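Local coordinates for putative acetyltransferase (Clostridium difficile, PDB 3DSB), which probably acts as a GNAT-family acyltransferase, transferring an acyl group, as in its relatives from acetyl-CoA, to an acceptor, at residues 12-21 with 41-50; 60-70 with 101-109. All blocks are in the same frame, centred on the assembly; numbering follows the deposited sequence. Where two conformers were deposited one is given.

Interaction 1 of 2, residues 12-21 with 41-50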
# COMPACT_ATOMS: atom_id res chain seq x y z
N ALA A 12 -18.16 -5.69 -6.12
CA ALA A 12 -19.21 -4.76 -5.72
C ALA A 12 -19.66 -3.88 -6.88
O ALA A 12 -18.95 -3.77 -7.89
CB ALA A 12 -18.72 -3.90 -4.53
N ARG A 13 -20.84 -3.30 -6.71
CA ARG A 13 -21.47 -2.35 -7.64
C ARG A 13 -21.85 -1.08 -6.88
O ARG A 13 -21.90 -1.10 -5.64
CB ARG A 13 -22.74 -2.99 -8.27
CG ARG A 13 -22.50 -4.33 -8.96
CD ARG A 13 -23.70 -4.78 -9.75
NE ARG A 13 -24.77 -5.36 -8.94
CZ ARG A 13 -25.15 -6.65 -8.97
NH1 ARG A 13 -24.54 -7.55 -9.73
NH2 ARG A 13 -26.16 -7.04 -8.21
N MSE A 14 -22.14 0.01 -7.60
CA MSE A 14 -22.53 1.27 -6.94
C MSE A 14 -23.74 1.11 -6.02
O MSE A 14 -23.81 1.77 -4.98
CB MSE A 14 -22.74 2.40 -7.96
CG MSE A 14 -23.04 3.77 -7.33
SE MSE A 14 -21.65 4.40 -6.08
CE MSE A 14 -20.17 4.31 -7.30
N ASP A 15 -24.69 0.24 -6.38
CA ASP A 15 -25.84 -0.03 -5.50
C ASP A 15 -25.50 -0.62 -4.13
O ASP A 15 -26.33 -0.60 -3.23
CB ASP A 15 -26.84 -0.96 -6.19
CG ASP A 15 -27.84 -0.20 -7.03
OD1 ASP A 15 -28.85 -0.81 -7.43
OD2 ASP A 15 -27.62 1.02 -7.27
N ASP A 16 -24.30 -1.16 -4.00
CA ASP A 16 -23.86 -1.73 -2.73
C ASP A 16 -23.30 -0.67 -1.76
O ASP A 16 -22.94 -1.00 -0.62
CB ASP A 16 -22.74 -2.71 -3.00
CG ASP A 16 -23.16 -3.90 -3.85
OD1 ASP A 16 -24.31 -4.40 -3.69
OD2 ASP A 16 -22.29 -4.35 -4.63
N LEU A 17 -23.23 0.58 -2.21
CA LEU A 17 -22.62 1.65 -1.40
C LEU A 17 -23.12 1.68 0.04
O LEU A 17 -22.34 1.70 0.98
CB LEU A 17 -22.84 3.03 -2.05
CG LEU A 17 -22.48 4.27 -1.21
CD1 LEU A 17 -20.97 4.32 -0.94
CD2 LEU A 17 -22.87 5.58 -1.86
N ASP A 18 -24.44 1.74 0.23
CA ASP A 18 -24.92 1.94 1.59
C ASP A 18 -24.60 0.76 2.49
O ASP A 18 -24.22 0.95 3.66
CB ASP A 18 -26.44 2.19 1.59
CG ASP A 18 -26.82 3.55 1.06
OD1 ASP A 18 -25.91 4.36 0.74
OD2 ASP A 18 -28.04 3.82 0.96
N THR A 19 -24.73 -0.45 1.95
CA THR A 19 -24.43 -1.65 2.73
C THR A 19 -22.93 -1.74 3.06
O THR A 19 -22.55 -2.05 4.19
CB THR A 19 -24.90 -2.89 1.99
OG1 THR A 19 -26.31 -2.75 1.79
CG2 THR A 19 -24.61 -4.15 2.79
N ILE A 20 -22.07 -1.48 2.09
CA ILE A 20 -20.61 -1.54 2.34
C ILE A 20 -20.20 -0.47 3.37
O ILE A 20 -19.34 -0.73 4.23
CB ILE A 20 -19.83 -1.40 1.02
CG1 ILE A 20 -20.02 -2.69 0.19
CG2 ILE A 20 -18.36 -1.15 1.27
CD1 ILE A 20 -19.49 -2.60 -1.23
N ALA A 21 -20.79 0.71 3.28
CA ALA A 21 -20.48 1.75 4.25
C ALA A 21 -20.96 1.28 5.65
O ALA A 21 -20.20 1.37 6.63
CB ALA A 21 -21.09 3.11 3.83
N LEU A 41 -16.71 8.41 5.43
CA LEU A 41 -16.68 7.01 5.02
C LEU A 41 -17.50 6.80 3.74
O LEU A 41 -17.08 6.09 2.83
CB LEU A 41 -17.22 6.13 6.16
CG LEU A 41 -17.48 4.66 5.81
CD1 LEU A 41 -16.15 3.96 5.43
CD2 LEU A 41 -18.13 3.97 7.02
N THR A 42 -18.69 7.41 3.69
CA THR A 42 -19.53 7.25 2.49
C THR A 42 -18.79 7.73 1.25
O THR A 42 -18.79 7.06 0.22
CB THR A 42 -20.88 7.93 2.70
OG1 THR A 42 -21.56 7.25 3.78
CG2 THR A 42 -21.71 7.83 1.38
N LYS A 43 -18.14 8.89 1.37
CA LYS A 43 -17.37 9.43 0.25
C LYS A 43 -16.20 8.49 -0.11
O LYS A 43 -15.91 8.29 -1.30
CB LYS A 43 -16.78 10.80 0.60
CG LYS A 43 -17.82 11.92 0.63
CD LYS A 43 -17.26 13.24 1.13
CE LYS A 43 -18.39 14.26 1.24
NZ LYS A 43 -17.91 15.46 1.95
N GLY A 44 -15.53 7.96 0.92
CA GLY A 44 -14.40 7.08 0.66
C GLY A 44 -14.81 5.79 -0.03
O GLY A 44 -14.08 5.28 -0.86
N VAL A 45 -15.93 5.20 0.40
CA VAL A 45 -16.39 3.96 -0.24
C VAL A 45 -16.83 4.26 -1.69
O VAL A 45 -16.48 3.53 -2.61
CB VAL A 45 -17.58 3.37 0.54
CG1 VAL A 45 -18.20 2.17 -0.22
CG2 VAL A 45 -17.09 2.94 1.91
N LYS A 46 -17.58 5.34 -1.87
CA LYS A 46 -18.01 5.71 -3.24
C LYS A 46 -16.79 5.89 -4.15
O LYS A 46 -16.78 5.44 -5.32
CB LYS A 46 -18.85 7.00 -3.20
CG LYS A 46 -19.35 7.43 -4.57
CD LYS A 46 -19.98 8.82 -4.46
CE LYS A 46 -20.68 9.18 -5.77
NZ LYS A 46 -21.47 10.44 -5.61
N ALA A 47 -15.78 6.60 -3.65
CA ALA A 47 -14.62 6.89 -4.49
C ALA A 47 -13.98 5.57 -4.93
O ALA A 47 -13.57 5.42 -6.09
CB ALA A 47 -13.60 7.78 -3.76
N LEU A 48 -13.89 4.62 -4.01
CA LEU A 48 -13.31 3.34 -4.35
C LEU A 48 -14.20 2.58 -5.35
O LEU A 48 -13.70 2.02 -6.33
CB LEU A 48 -13.08 2.55 -3.05
CG LEU A 48 -12.04 1.44 -2.99
CD1 LEU A 48 -11.78 1.09 -1.51
CD2 LEU A 48 -12.52 0.23 -3.75
N LEU A 49 -15.51 2.58 -5.12
CA LEU A 49 -16.43 1.90 -6.06
C LEU A 49 -16.31 2.44 -7.48
O LEU A 49 -16.49 1.67 -8.45
CB LEU A 49 -17.88 1.97 -5.57
CG LEU A 49 -18.19 1.10 -4.34
CD1 LEU A 49 -19.54 1.53 -3.76
CD2 LEU A 49 -18.23 -0.38 -4.67
N LEU A 50 -16.01 3.74 -7.59
CA LEU A 50 -15.96 4.42 -8.88
C LEU A 50 -14.64 4.23 -9.60
O LEU A 50 -14.55 4.54 -10.80
CB LEU A 50 -16.22 5.92 -8.71
CG LEU A 50 -17.67 6.32 -8.47
CD1 LEU A 50 -17.73 7.77 -7.99
CD2 LEU A 50 -18.48 6.11 -9.78
O HOH W 1 -18.12 -0.60 -8.74
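L17 drives its side chain as a knob into a hole formed by T42, V45, K46 and L49, and the dense part of this helix-helix contact is built round it. With CG anti to the backbone N (chi1 169°), the end of the leucine comes close to helix 41-50; CD1 reaches 3.6 Å from V45 CG1 and also lies over the backbone between T42 and K46. The same V45 CG1 meets I20 CG2 at 3.6 Å, so one valine methyl is wedged between two side chains one turn apart. L49 spreads its branches: CD2 rests on A12 CB at 3.6 Å, and CD1 lies alongside the start of the helix at L17. Further on, A21 brings its carbonyl O to 3.3 Å from L41 CD2. In the GNAT fold these are the two N-terminal helices, 17-32 and 38-50, which follow the first strand; the short segments cross here at 123°. Their inner side is covered by Y57 of strand 56-62, touched by A12, I20 and V45, while W76 of the second subunit packs on A47 and L48 and hydrogen-bonds through NE1 to the carbonyl O of G44. The outer side is thinner. Selenomethionine M14, bent at chi2 and chi3, is modelled in two conformers; in the one described its CE lies against L50 and its SE near K46 CG, though the closeness of this approach is doubtful. K46 runs extended away from the contact. Where 12-21 begins and 41-50 ends, a water donates to L49 O at 2.8 Å and, weakly, to A12 O.

Interaction 2 of 2, residues 60-70 with 101-109. With SO4 (sulfate ion), chain C.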
# COMPACT_ATOMS: atom_id res chain seq x y z
N TYR A 60 -20.10 -11.03 -0.65
CA TYR A 60 -20.72 -12.36 -0.58
C TYR A 60 -22.23 -12.15 -0.52
O TYR A 60 -22.72 -11.40 0.29
CB TYR A 60 -20.20 -13.06 0.67
CG TYR A 60 -20.54 -14.53 0.80
CD1 TYR A 60 -19.57 -15.50 0.55
CD2 TYR A 60 -21.80 -14.93 1.24
CE1 TYR A 60 -19.87 -16.87 0.69
CE2 TYR A 60 -22.09 -16.26 1.40
CZ TYR A 60 -21.13 -17.22 1.15
OH TYR A 60 -21.46 -18.54 1.33
N THR A 61 -22.95 -12.76 -1.47
CA THR A 61 -24.41 -12.55 -1.53
C THR A 61 -25.17 -13.86 -1.42
O THR A 61 -24.69 -14.92 -1.88
CB THR A 61 -24.84 -11.81 -2.84
OG1 THR A 61 -24.63 -12.65 -3.98
CG2 THR A 61 -24.03 -10.51 -3.03
N VAL A 62 -26.34 -13.76 -0.82
CA VAL A 62 -27.21 -14.92 -0.60
C VAL A 62 -28.58 -14.52 -1.09
O VAL A 62 -29.21 -13.65 -0.51
CB VAL A 62 -27.25 -15.30 0.89
CG1 VAL A 62 -28.24 -16.47 1.11
CG2 VAL A 62 -25.83 -15.66 1.44
N PHE A 63 -29.04 -15.15 -2.19
CA PHE A 63 -30.30 -14.73 -2.84
C PHE A 63 -30.32 -13.23 -3.03
O PHE A 63 -31.31 -12.55 -2.70
CB PHE A 63 -31.54 -15.22 -2.07
CG PHE A 63 -31.85 -16.68 -2.32
CD1 PHE A 63 -31.06 -17.69 -1.74
CD2 PHE A 63 -32.93 -17.04 -3.15
CE1 PHE A 63 -31.32 -19.01 -1.97
CE2 PHE A 63 -33.22 -18.41 -3.34
CZ PHE A 63 -32.40 -19.38 -2.75
N ASP A 64 -29.18 -12.72 -3.52
CA ASP A 64 -28.96 -11.31 -3.85
C ASP A 64 -28.70 -10.37 -2.70
O ASP A 64 -28.35 -9.21 -2.93
CB ASP A 64 -30.09 -10.74 -4.72
CG ASP A 64 -30.31 -11.54 -6.00
OD1 ASP A 64 -29.31 -11.99 -6.62
OD2 ASP A 64 -31.51 -11.72 -6.36
N LYS A 65 -28.86 -10.85 -1.46
CA LYS A 65 -28.59 -10.02 -0.28
C LYS A 65 -27.10 -10.02 0.02
O LYS A 65 -26.51 -11.09 0.18
CB LYS A 65 -29.34 -10.59 0.92
CG LYS A 65 -29.17 -9.79 2.19
CD LYS A 65 -29.95 -10.44 3.33
CE LYS A 65 -29.65 -9.77 4.68
NZ LYS A 65 -29.79 -8.28 4.63
N VAL A 66 -26.51 -8.82 0.08
CA VAL A 66 -25.11 -8.70 0.44
C VAL A 66 -24.98 -8.93 1.95
O VAL A 66 -25.58 -8.19 2.74
CB VAL A 66 -24.59 -7.31 0.08
CG1 VAL A 66 -23.23 -7.08 0.76
CG2 VAL A 66 -24.51 -7.14 -1.44
N VAL A 67 -24.18 -9.92 2.36
CA VAL A 67 -24.03 -10.27 3.77
C VAL A 67 -22.57 -10.20 4.27
O VAL A 67 -22.30 -10.42 5.45
CB VAL A 67 -24.61 -11.66 4.10
CG1 VAL A 67 -26.09 -11.74 3.68
CG2 VAL A 67 -23.84 -12.75 3.37
N ALA A 68 -21.61 -9.94 3.36
CA ALA A 68 -20.21 -9.78 3.77
C ALA A 68 -19.43 -9.09 2.70
O ALA A 68 -19.86 -9.03 1.55
CB ALA A 68 -19.57 -11.12 4.07
N GLN A 69 -18.29 -8.52 3.10
CA GLN A 69 -17.41 -7.82 2.13
C GLN A 69 -15.96 -8.04 2.46
O GLN A 69 -15.60 -8.25 3.63
CB GLN A 69 -17.68 -6.32 2.10
CG GLN A 69 -17.35 -5.60 3.41
CD GLN A 69 -16.01 -4.81 3.33
OE1 GLN A 69 -15.95 -3.73 2.72
NE2 GLN A 69 -14.97 -5.33 3.97
N ILE A 70 -15.14 -7.94 1.41
CA ILE A 70 -13.67 -7.91 1.62
C ILE A 70 -13.12 -6.87 0.65
O ILE A 70 -13.62 -6.74 -0.49
CB ILE A 70 -13.04 -9.32 1.36
CG1 ILE A 70 -11.57 -9.35 1.74
CG2 ILE A 70 -13.32 -9.85 -0.03
CD1 ILE A 70 -10.99 -10.79 1.97
N ILE A 101 -17.98 -17.89 6.13
CA ILE A 101 -17.92 -16.81 5.14
C ILE A 101 -16.59 -16.05 5.19
O ILE A 101 -16.07 -15.73 4.12
CB ILE A 101 -19.12 -15.87 5.23
CG1 ILE A 101 -20.42 -16.66 4.89
CG2 ILE A 101 -18.94 -14.66 4.29
CD1 ILE A 101 -21.67 -15.82 5.09
N PHE A 102 -16.06 -15.78 6.39
CA PHE A 102 -14.79 -15.06 6.47
C PHE A 102 -13.74 -15.83 5.64
O PHE A 102 -13.06 -15.24 4.77
CB PHE A 102 -14.37 -14.91 7.94
CG PHE A 102 -13.09 -14.15 8.13
CD1 PHE A 102 -13.12 -12.86 8.59
CD2 PHE A 102 -11.88 -14.75 7.86
CE1 PHE A 102 -11.91 -12.14 8.77
CE2 PHE A 102 -10.68 -14.03 8.02
CZ PHE A 102 -10.70 -12.75 8.49
N ASN A 103 -13.65 -17.14 5.86
CA ASN A 103 -12.67 -17.91 5.12
C ASN A 103 -13.00 -18.07 3.63
O ASN A 103 -12.06 -18.12 2.81
CB ASN A 103 -12.44 -19.29 5.75
CG ASN A 103 -11.72 -19.23 7.04
OD1 ASN A 103 -11.17 -18.19 7.42
ND2 ASN A 103 -11.64 -20.36 7.72
N TYR A 104 -14.29 -18.16 3.24
CA TYR A 104 -14.63 -18.18 1.81
C TYR A 104 -14.08 -16.93 1.13
O TYR A 104 -13.53 -16.99 0.01
CB TYR A 104 -16.15 -18.25 1.57
CG TYR A 104 -16.81 -19.59 1.79
CD1 TYR A 104 -16.32 -20.73 1.17
CD2 TYR A 104 -17.92 -19.68 2.62
CE1 TYR A 104 -16.95 -21.97 1.39
CE2 TYR A 104 -18.56 -20.90 2.85
CZ TYR A 104 -18.06 -22.04 2.24
OH TYR A 104 -18.69 -23.25 2.49
N LEU A 105 -14.27 -15.78 1.78
CA LEU A 105 -13.78 -14.51 1.18
C LEU A 105 -12.27 -14.49 1.14
O LEU A 105 -11.68 -14.14 0.12
CB LEU A 105 -14.31 -13.31 1.98
CG LEU A 105 -15.80 -13.05 1.80
CD1 LEU A 105 -16.21 -11.97 2.76
CD2 LEU A 105 -16.10 -12.67 0.35
N PHE A 106 -11.63 -14.85 2.24
CA PHE A 106 -10.18 -14.78 2.29
C PHE A 106 -9.55 -15.73 1.26
O PHE A 106 -8.58 -15.39 0.57
CB PHE A 106 -9.74 -15.14 3.71
CG PHE A 106 -8.71 -14.24 4.24
CD1 PHE A 106 -9.04 -13.10 4.98
CD2 PHE A 106 -7.38 -14.53 4.00
CE1 PHE A 106 -8.02 -12.22 5.46
CE2 PHE A 106 -6.38 -13.70 4.47
CZ PHE A 106 -6.70 -12.54 5.20
N ASN A 107 -10.11 -16.94 1.17
CA ASN A 107 -9.60 -17.91 0.21
C ASN A 107 -9.89 -17.52 -1.23
O ASN A 107 -9.11 -17.84 -2.15
CB ASN A 107 -10.09 -19.32 0.57
CG ASN A 107 -9.32 -19.89 1.75
OD1 ASN A 107 -8.13 -19.67 1.87
ND2 ASN A 107 -10.02 -20.60 2.64
N TYR A 108 -10.99 -16.80 -1.45
CA TYR A 108 -11.28 -16.26 -2.77
C TYR A 108 -10.18 -15.29 -3.21
O TYR A 108 -9.72 -15.35 -4.35
CB TYR A 108 -12.64 -15.53 -2.73
CG TYR A 108 -13.20 -15.14 -4.10
CD1 TYR A 108 -14.00 -16.05 -4.79
CD2 TYR A 108 -12.97 -13.89 -4.67
CE1 TYR A 108 -14.54 -15.77 -6.00
CE2 TYR A 108 -13.52 -13.59 -5.95
CZ TYR A 108 -14.31 -14.54 -6.59
OH TYR A 108 -14.89 -14.31 -7.85
N ILE A 109 -9.74 -14.42 -2.32
CA ILE A 109 -8.68 -13.48 -2.66
C ILE A 109 -7.35 -14.24 -2.82
O ILE A 109 -6.57 -13.94 -3.73
CB ILE A 109 -8.59 -12.34 -1.62
CG1 ILE A 109 -9.95 -11.63 -1.49
CG2 ILE A 109 -7.43 -11.41 -1.95
CD1 ILE A 109 -10.54 -11.10 -2.77
S SO4 C . -17.05 -15.97 10.28
O1 SO4 C . -17.54 -15.93 8.91
O2 SO4 C . -16.31 -14.69 10.51
O3 SO4 C . -18.09 -16.06 11.29
O4 SO4 C . -16.04 -17.02 10.39
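The Y60 ring takes I101 over one face: CG2 stands 4.0 Å from the ring centroid and 19° off the normal, a CH-pi contact, while I101 CD1 approaches Y60 CE2 at 3.7 Å. At the edge, near the ring plane, lies L105 CD2, and Y104 comes in obliquely with CD2 beside CE1 of Y60. CG anti to the backbone N carries the tyrosine ring against the helix, beside I101 and Y104. This is an alpha helix packed on the antiparallel part of the GNAT sheet: strands 56-62 and 65-77 form a hairpin closed by a type I' turn from V62 to K65, and helix 101-115 packs on it, its axis 33° from that of strand 65-70 in the short segments. V67 and A68 both face Y60 in a classic beta bulge, and both meet the helix: V67 CG2 touches I101 CD1, and A68 CB fits between I101 CG2 at 3.6 Å and L105 CD1 at 3.7 Å. Farther along the strand, the I70 side chain runs antiparallel to those of L105 and I109, its CD1 3.7 Å from I109 CG1. Strands 7-11 and 82-92 extend the apolar layer, through I7 and I9 against Y60 and V90 against I70. Q69 points away from the helix, and its amide bonds to S89 and N24. At the N-terminal end of the helix a sulfate, likely a precipitant or buffer ion, probably marks where the pyrophosphate of acetyl-CoA would bind, as in GNAT relatives. R98 N hydrogen-bonds to it, and F102 N donates to its O1 at 2.9 Å with an N-H...O angle of 159°.

Interactions 1 and 2 share the sheet but use it from different sides: the helices of 12-21 and 41-50 lie against one side of strands 56-62 and 65-77, and helix 101-115 against the other. Interaction 2 is the more buried, with nine of its ten touching residues enclosed; interaction 1 is only partly buried, and the second subunit reaches it. Both are essentially apolar, yet interaction 1 joins helix to helix through aliphatic groups and a selenomethionine, whereas interaction 2 packs a helix on a strand pair and adds the strand-borne ring of Y60, with a CH-pi contact from the helix. They meet directly at V66, packed against D16 and T19, and at Q69, which touches I20.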